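PDB 2WAO: endoglucanase E from Clostridium thermocellum, which probably removes acetyl groups from plant cell-wall polysaccharides through its C-terminal family 2 esterase domain, which also binds cello-oligosaccharides such as cellohexaose, alongside an endo-1,4-beta-glucanase activity. Local coordinates for residues N14-F19 / K124-G129; R195-L200 / G204-F209. One frame throughout, in Å; residues are numbered along the deposited sequence.

Interaction 1: N14-F19 / K124-G129. With FMT (formic acid), chain L.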
loop_
_atom_site.group_PDB
_atom_site.type_symbol
_atom_site.label_atom_id
_atom_site.label_comp_id
_atom_site.label_asym_id
_atom_site.label_seq_id
_atom_site.Cartn_x
_atom_site.Cartn_y
_atom_site.Cartn_z
ATOM N N ASN A 14 6.152 -10.841 -2.228
ATOM C CA ASN A 14 6.414 -9.407 -2.176
ATOM C C ASN A 14 5.502 -8.694 -1.179
ATOM O O ASN A 14 4.374 -8.401 -1.497
ATOM C CB ASN A 14 6.167 -8.785 -3.550
ATOM C CG ASN A 14 7.149 -9.272 -4.587
ATOM O OD1 ASN A 14 8.326 -9.491 -4.264
ATOM N ND2 ASN A 14 6.681 -9.464 -5.829
ATOM N N GLY A 15 6.000 -8.435 0.020
ATOM C CA GLY A 15 5.179 -7.886 1.066
ATOM C C GLY A 15 5.702 -8.354 2.410
ATOM O O GLY A 15 6.802 -8.989 2.514
ATOM N N ARG A 16 4.934 -8.035 3.429
ATOM C CA ARG A 16 5.128 -8.582 4.761
ATOM C C ARG A 16 4.389 -9.898 4.862
ATOM O O ARG A 16 3.146 -9.937 4.919
ATOM C CB ARG A 16 4.683 -7.601 5.874
ATOM C CG ARG A 16 5.521 -6.310 5.903
ATOM C CD ARG A 16 5.093 -5.494 7.094
ATOM N NE ARG A 16 5.857 -4.255 7.250
ATOM C CZ ARG A 16 5.676 -3.462 8.291
ATOM N NH1 ARG A 16 4.787 -3.820 9.215
ATOM N NH2 ARG A 16 6.370 -2.322 8.421
ATOM N N PHE A 17 5.143 -10.991 4.819
ATOM C CA PHE A 17 4.524 -12.321 4.925
ATOM C C PHE A 17 4.946 -13.006 6.241
ATOM O O PHE A 17 6.066 -12.789 6.718
ATOM C CB PHE A 17 4.871 -13.203 3.708
ATOM C CG PHE A 17 4.096 -12.882 2.461
ATOM C CD1 PHE A 17 3.035 -13.695 2.033
ATOM C CD2 PHE A 17 4.457 -11.807 1.669
ATOM C CE1 PHE A 17 2.320 -13.402 0.846
ATOM C CE2 PHE A 17 3.728 -11.491 0.495
ATOM C CZ PHE A 17 2.688 -12.309 0.069
ATOM N N ASP A 18 4.034 -13.805 6.808
ATOM C CA ASP A 18 4.311 -14.692 7.921
ATOM C C ASP A 18 4.459 -16.126 7.376
ATOM O O ASP A 18 3.554 -16.644 6.690
ATOM C CB ASP A 18 3.149 -14.598 8.901
ATOM C CG ASP A 18 3.205 -15.618 10.034
ATOM O OD1 ASP A 18 4.295 -15.948 10.542
ATOM O OD2 ASP A 18 2.101 -16.054 10.453
ATOM N N PHE A 19 5.589 -16.765 7.680
ATOM C CA PHE A 19 5.847 -18.126 7.163
ATOM C C PHE A 19 5.729 -19.206 8.258
ATOM O O PHE A 19 6.170 -20.345 8.065
ATOM C CB PHE A 19 7.230 -18.134 6.488
ATOM C CG PHE A 19 7.315 -17.254 5.257
ATOM C CD1 PHE A 19 6.872 -17.728 4.025
ATOM C CD2 PHE A 19 7.837 -15.949 5.327
ATOM C CE1 PHE A 19 6.953 -16.955 2.864
ATOM C CE2 PHE A 19 7.914 -15.151 4.165
ATOM C CZ PHE A 19 7.468 -15.662 2.929
ATOM N N LYS A 124 13.534 -0.491 -3.477
ATOM C CA LYS A 124 12.508 -0.889 -2.505
ATOM C C LYS A 124 11.934 0.368 -1.843
ATOM O O LYS A 124 12.683 1.272 -1.407
ATOM C CB LYS A 124 13.088 -1.772 -1.412
ATOM C CG LYS A 124 13.582 -3.137 -1.881
ATOM C CD LYS A 124 14.329 -3.788 -0.721
ATOM C CE LYS A 124 14.621 -5.253 -0.989
ATOM N NZ LYS A 124 15.718 -5.309 -1.981
ATOM N N ILE A 125 10.615 0.384 -1.707
ATOM C CA ILE A 125 9.900 1.538 -1.098
ATOM C C ILE A 125 8.962 0.964 -0.026
ATOM O O ILE A 125 8.413 -0.137 -0.211
ATOM C CB ILE A 125 9.072 2.290 -2.149
ATOM C CG1 ILE A 125 9.910 2.598 -3.386
ATOM C CG2 ILE A 125 8.461 3.572 -1.548
ATOM C CD1 ILE A 125 9.117 3.256 -4.525
ATOM N N GLU A 126 8.816 1.652 1.104
ATOM C CA GLU A 126 7.727 1.343 2.043
ATOM C C GLU A 126 6.836 2.584 2.070
ATOM O O GLU A 126 7.320 3.715 2.249
ATOM C CB GLU A 126 8.250 1.061 3.439
ATOM C CG GLU A 126 7.151 0.730 4.465
ATOM C CD GLU A 126 7.745 0.250 5.769
ATOM O OE1 GLU A 126 8.469 1.024 6.395
ATOM O OE2 GLU A 126 7.467 -0.898 6.186
ATOM N N PHE A 127 5.528 2.344 1.964
ATOM C CA PHE A 127 4.539 3.404 2.071
ATOM C C PHE A 127 3.853 3.217 3.406
ATOM O O PHE A 127 3.533 2.061 3.809
ATOM C CB PHE A 127 3.499 3.233 0.961
ATOM C CG PHE A 127 4.019 3.594 -0.393
ATOM C CD1 PHE A 127 3.806 4.889 -0.882
ATOM C CD2 PHE A 127 4.721 2.657 -1.166
ATOM C CE1 PHE A 127 4.324 5.271 -2.128
ATOM C CE2 PHE A 127 5.227 3.042 -2.448
ATOM C CZ PHE A 127 5.019 4.346 -2.882
ATOM N N ILE A 128 3.612 4.324 4.099
ATOM C CA ILE A 128 2.874 4.270 5.388
ATOM C C ILE A 128 1.703 5.220 5.265
ATOM O O ILE A 128 1.904 6.404 5.088
ATOM C CB ILE A 128 3.808 4.721 6.564
ATOM C CG1 ILE A 128 5.061 3.847 6.621
ATOM C CG2 ILE A 128 3.053 4.672 7.953
ATOM C CD1 ILE A 128 6.145 4.351 7.641
ATOM N N GLY A 129 0.464 4.739 5.384
ATOM C CA GLY A 129 -0.613 5.660 5.132
ATOM C C GLY A 129 -1.986 5.192 5.554
ATOM O O GLY A 129 -2.101 4.344 6.414
HETATM C C FMT L . 9.817 -8.086 -1.461
HETATM O O1 FMT L . 9.148 -7.960 -0.423
HETATM O O2 FMT L . 9.619 -7.492 -2.538
HETATM O O HOH W 1 7.830 -3.361 5.271
#
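Arg16 and Glu126 form a buried salt bridge, and it is the whole of the direct contact between 14-19 and 124-129. The arginine leaves the backbone with CB directed at the strand 124-129. CG stands anti to the carbonyl carbon (chi1 -64°), and the chain then runs extended to NE. NE gives its hydrogen to water 1 at 2.9 Å, in the plane of the guanidinium. The same water donates to Glu126 OE2 at 2.7 Å. Arg16 NH2 reaches Glu126 OE2 directly at 2.9 Å. That bond is bent, 147° at the hydrogen, and meets the syn side of the carboxylate from 30° out of its plane. NH1 is used by the backbone oxygens of Tyr196 and Tyr198. The contact joins the N-terminal beta domain to the parallel sheet of the SGNH-type esterase domain, in which 123-129 is an inner strand. Glu126 comes across at about a right angle on an extended chain. Its OE1 bonds to the hydroxyls of Tyr196 and Tyr251, so both carboxylate oxygens are engaged. At the start of 14-19, Gly15 N donates to O1 of a formic acid molecule, probably from the crystallisation liquor, at 3.2 Å.

Interaction 2: R195-L200 / G204-F209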
loop_
_atom_site.group_PDB
_atom_site.type_symbol
_atom_site.label_atom_id
_atom_site.label_comp_id
_atom_site.label_asym_id
_atom_site.label_seq_id
_atom_site.Cartn_x
_atom_site.Cartn_y
_atom_site.Cartn_z
ATOM N N ARG A 195 -0.008 -0.022 14.683
ATOM C CA ARG A 195 -0.176 -1.110 13.685
ATOM C C ARG A 195 1.102 -1.353 12.889
ATOM O O ARG A 195 1.357 -2.457 12.408
ATOM C CB ARG A 195 -1.315 -0.749 12.716
ATOM C CG ARG A 195 -2.698 -0.519 13.431
ATOM C CD ARG A 195 -3.795 -0.902 12.519
ATOM N NE ARG A 195 -5.175 -0.690 12.963
ATOM C CZ ARG A 195 -5.898 -1.609 13.619
ATOM N NH1 ARG A 195 -5.349 -2.761 14.016
ATOM N NH2 ARG A 195 -7.171 -1.347 13.909
ATOM N N TYR A 196 1.881 -0.279 12.742
ATOM C CA TYR A 196 3.116 -0.274 11.951
ATOM C C TYR A 196 4.084 -1.457 12.251
ATOM O O TYR A 196 4.662 -1.950 11.306
ATOM C CB TYR A 196 3.843 1.078 12.077
ATOM C CG TYR A 196 5.107 1.211 11.261
ATOM C CD1 TYR A 196 5.100 1.028 9.871
ATOM C CD2 TYR A 196 6.324 1.533 11.875
ATOM C CE1 TYR A 196 6.291 1.153 9.113
ATOM C CE2 TYR A 196 7.485 1.671 11.134
ATOM C CZ TYR A 196 7.457 1.500 9.744
ATOM O OH TYR A 196 8.647 1.600 9.009
ATOM N N PRO A 197 4.238 -1.887 13.526
ATOM C CA PRO A 197 5.152 -3.010 13.868
ATOM C C PRO A 197 4.746 -4.405 13.354
ATOM O O PRO A 197 5.527 -5.372 13.524
ATOM C CB PRO A 197 5.184 -2.990 15.424
ATOM C CG PRO A 197 4.661 -1.584 15.811
ATOM C CD PRO A 197 3.637 -1.321 14.749
ATOM N N TYR A 198 3.541 -4.530 12.787
ATOM C CA TYR A 198 2.965 -5.870 12.544
ATOM C C TYR A 198 2.984 -6.408 11.104
ATOM O O TYR A 198 2.811 -5.669 10.126
ATOM C CB TYR A 198 1.556 -6.000 13.173
ATOM C CG TYR A 198 1.642 -5.888 14.673
ATOM C CD1 TYR A 198 2.054 -6.980 15.452
ATOM C CD2 TYR A 198 1.384 -4.672 15.314
ATOM C CE1 TYR A 198 2.191 -6.864 16.829
ATOM C CE2 TYR A 198 1.495 -4.542 16.682
ATOM C CZ TYR A 198 1.911 -5.654 17.440
ATOM O OH TYR A 198 2.054 -5.571 18.805
ATOM N N THR A 199 3.249 -7.701 11.009
ATOM C CA THR A 199 3.023 -8.460 9.770
ATOM C C THR A 199 1.526 -8.671 9.617
ATOM O O THR A 199 0.960 -8.388 8.562
ATOM C CB THR A 199 3.715 -9.838 9.819
ATOM O OG1 THR A 199 5.110 -9.626 10.043
ATOM C CG2 THR A 199 3.520 -10.576 8.505
ATOM N N LEU A 200 0.907 -9.202 10.674
ATOM C CA LEU A 200 -0.527 -9.462 10.675
ATOM C C LEU A 200 -1.095 -8.677 11.847
ATOM O O LEU A 200 -1.014 -9.111 12.994
ATOM C CB LEU A 200 -0.825 -10.961 10.789
ATOM C CG LEU A 200 -0.052 -11.918 9.860
ATOM C CD1 LEU A 200 -0.313 -13.364 10.295
ATOM C CD2 LEU A 200 -0.418 -11.675 8.396
ATOM N N GLY A 204 -1.333 -10.009 15.964
ATOM C CA GLY A 204 -0.161 -9.722 16.794
ATOM C C GLY A 204 1.142 -10.356 16.332
ATOM O O GLY A 204 2.034 -10.566 17.151
ATOM N N VAL A 205 1.258 -10.678 15.041
ATOM C CA VAL A 205 2.526 -11.261 14.521
ATOM C C VAL A 205 3.435 -10.095 14.127
ATOM O O VAL A 205 3.102 -9.354 13.214
ATOM C CB VAL A 205 2.293 -12.209 13.338
ATOM C CG1 VAL A 205 3.648 -12.681 12.711
ATOM C CG2 VAL A 205 1.448 -13.402 13.797
ATOM N N ARG A 206 4.540 -9.932 14.849
ATOM C CA ARG A 206 5.472 -8.810 14.653
ATOM C C ARG A 206 6.318 -8.994 13.418
ATOM O O ARG A 206 6.787 -10.099 13.148
ATOM C CB ARG A 206 6.385 -8.659 15.859
ATOM C CG ARG A 206 5.611 -8.108 17.031
ATOM C CD ARG A 206 6.512 -7.527 18.099
ATOM N NE ARG A 206 5.683 -6.742 19.005
ATOM C CZ ARG A 206 5.708 -5.418 19.151
ATOM N NH1 ARG A 206 6.573 -4.635 18.486
ATOM N NH2 ARG A 206 4.868 -4.887 20.027
ATOM N N TRP A 207 6.522 -7.894 12.701
ATOM C CA TRP A 207 7.392 -7.845 11.504
ATOM C C TRP A 207 8.870 -7.664 11.869
ATOM O O TRP A 207 9.210 -6.873 12.762
ATOM C CB TRP A 207 6.964 -6.642 10.635
ATOM C CG TRP A 207 7.820 -6.416 9.464
ATOM C CD1 TRP A 207 8.565 -5.289 9.204
ATOM C CD2 TRP A 207 8.027 -7.310 8.346
ATOM N NE1 TRP A 207 9.208 -5.434 8.014
ATOM C CE2 TRP A 207 8.906 -6.652 7.458
ATOM C CE3 TRP A 207 7.552 -8.610 8.021
ATOM C CZ2 TRP A 207 9.340 -7.235 6.230
ATOM C CZ3 TRP A 207 7.977 -9.201 6.817
ATOM C CH2 TRP A 207 8.869 -8.496 5.927
ATOM N N ASP A 208 9.751 -8.408 11.193
ATOM C CA ASP A 208 11.186 -8.259 11.430
ATOM C C ASP A 208 11.670 -7.240 10.396
ATOM O O ASP A 208 11.676 -7.524 9.182
ATOM C CB ASP A 208 11.900 -9.590 11.276
ATOM C CG ASP A 208 13.407 -9.472 11.418
ATOM O OD1 ASP A 208 13.941 -8.345 11.624
ATOM O OD2 ASP A 208 14.039 -10.532 11.321
ATOM N N PHE A 209 11.970 -6.030 10.864
ATOM C CA PHE A 209 12.385 -4.942 9.952
ATOM C C PHE A 209 13.697 -5.192 9.181
ATOM O O PHE A 209 13.989 -4.477 8.211
ATOM C CB PHE A 209 12.390 -3.592 10.700
ATOM C CG PHE A 209 11.006 -3.051 10.921
ATOM C CD1 PHE A 209 10.466 -2.184 10.004
ATOM C CD2 PHE A 209 10.251 -3.434 12.041
ATOM C CE1 PHE A 209 9.170 -1.678 10.145
ATOM C CE2 PHE A 209 8.924 -2.952 12.215
ATOM C CZ PHE A 209 8.390 -2.064 11.269
HETATM O O HOH W 2 8.140 -5.225 14.650
#
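Segments 195-200 and 204-209 pair antiparallel after a type I turn at Arg195-Tyr198, and a G1 bulge sets Gly204 and Val205 both against Leu200. Trp207 N donates to Pro197 O at 2.8 Å, almost straight at 169°. Thr199 N donates to Val205 O at 2.8 Å. Water 2 donates to both Pro197 O and Trp207 O. Tyr198 CZ lies over one face of the Arg206 guanidinium, toward its rim, but the planes are 58° apart and do not stack. Tyr198 OH is 3.1 Å from Arg206 NH2, at an angle too poor for a hydrogen bond. Arg206 CG packs on Tyr198 CE1 at 3.6 Å. Thr199 OG1 lies at the edge of the Trp207 indole, 3.3 Å from CE3. The Leu200 and Val205 side chains lie side by side, with CD1 3.9 Å from CG2. Tyr196 has CG anti to its own nitrogen (chi1 -178°), which carries the ring to Phe209. The rings meet obliquely, with Phe209 CE1 3.6 Å from Tyr196 CZ. Trp207 CD1 sits over the centre of the Phe209 ring. This hairpin follows helix 192-195 in the SGNH-type esterase domain, with Tyr196 and Phe209 against helix 233-250. Two short backbone bonds carry the pairing, while those at the bulge are weak. Tyr196 adds an apolar ring contact, its phenol end held by Glu126.

Overall arrangement
From the N terminus, the chain passes 14-19 and then runs through the antiparallel beta strands of the first domain. Interaction 1 closes this long loop of 104 residues when strand 124-129 enters the parallel sheet. Interaction 2 comes later and closes a short loop of three residues between 200 and 204. The two follow in series, neither nested nor crossed. They still touch in space, with centres about 10 Å apart. Arg16 lies against Trp207 in a cation-pi contact and packs on Phe209. Segments 195-200 and 204-209 therefore sit at the domain junction, beside the salt bridge, with helix 233-250 also touching Tyr196 and Phe209.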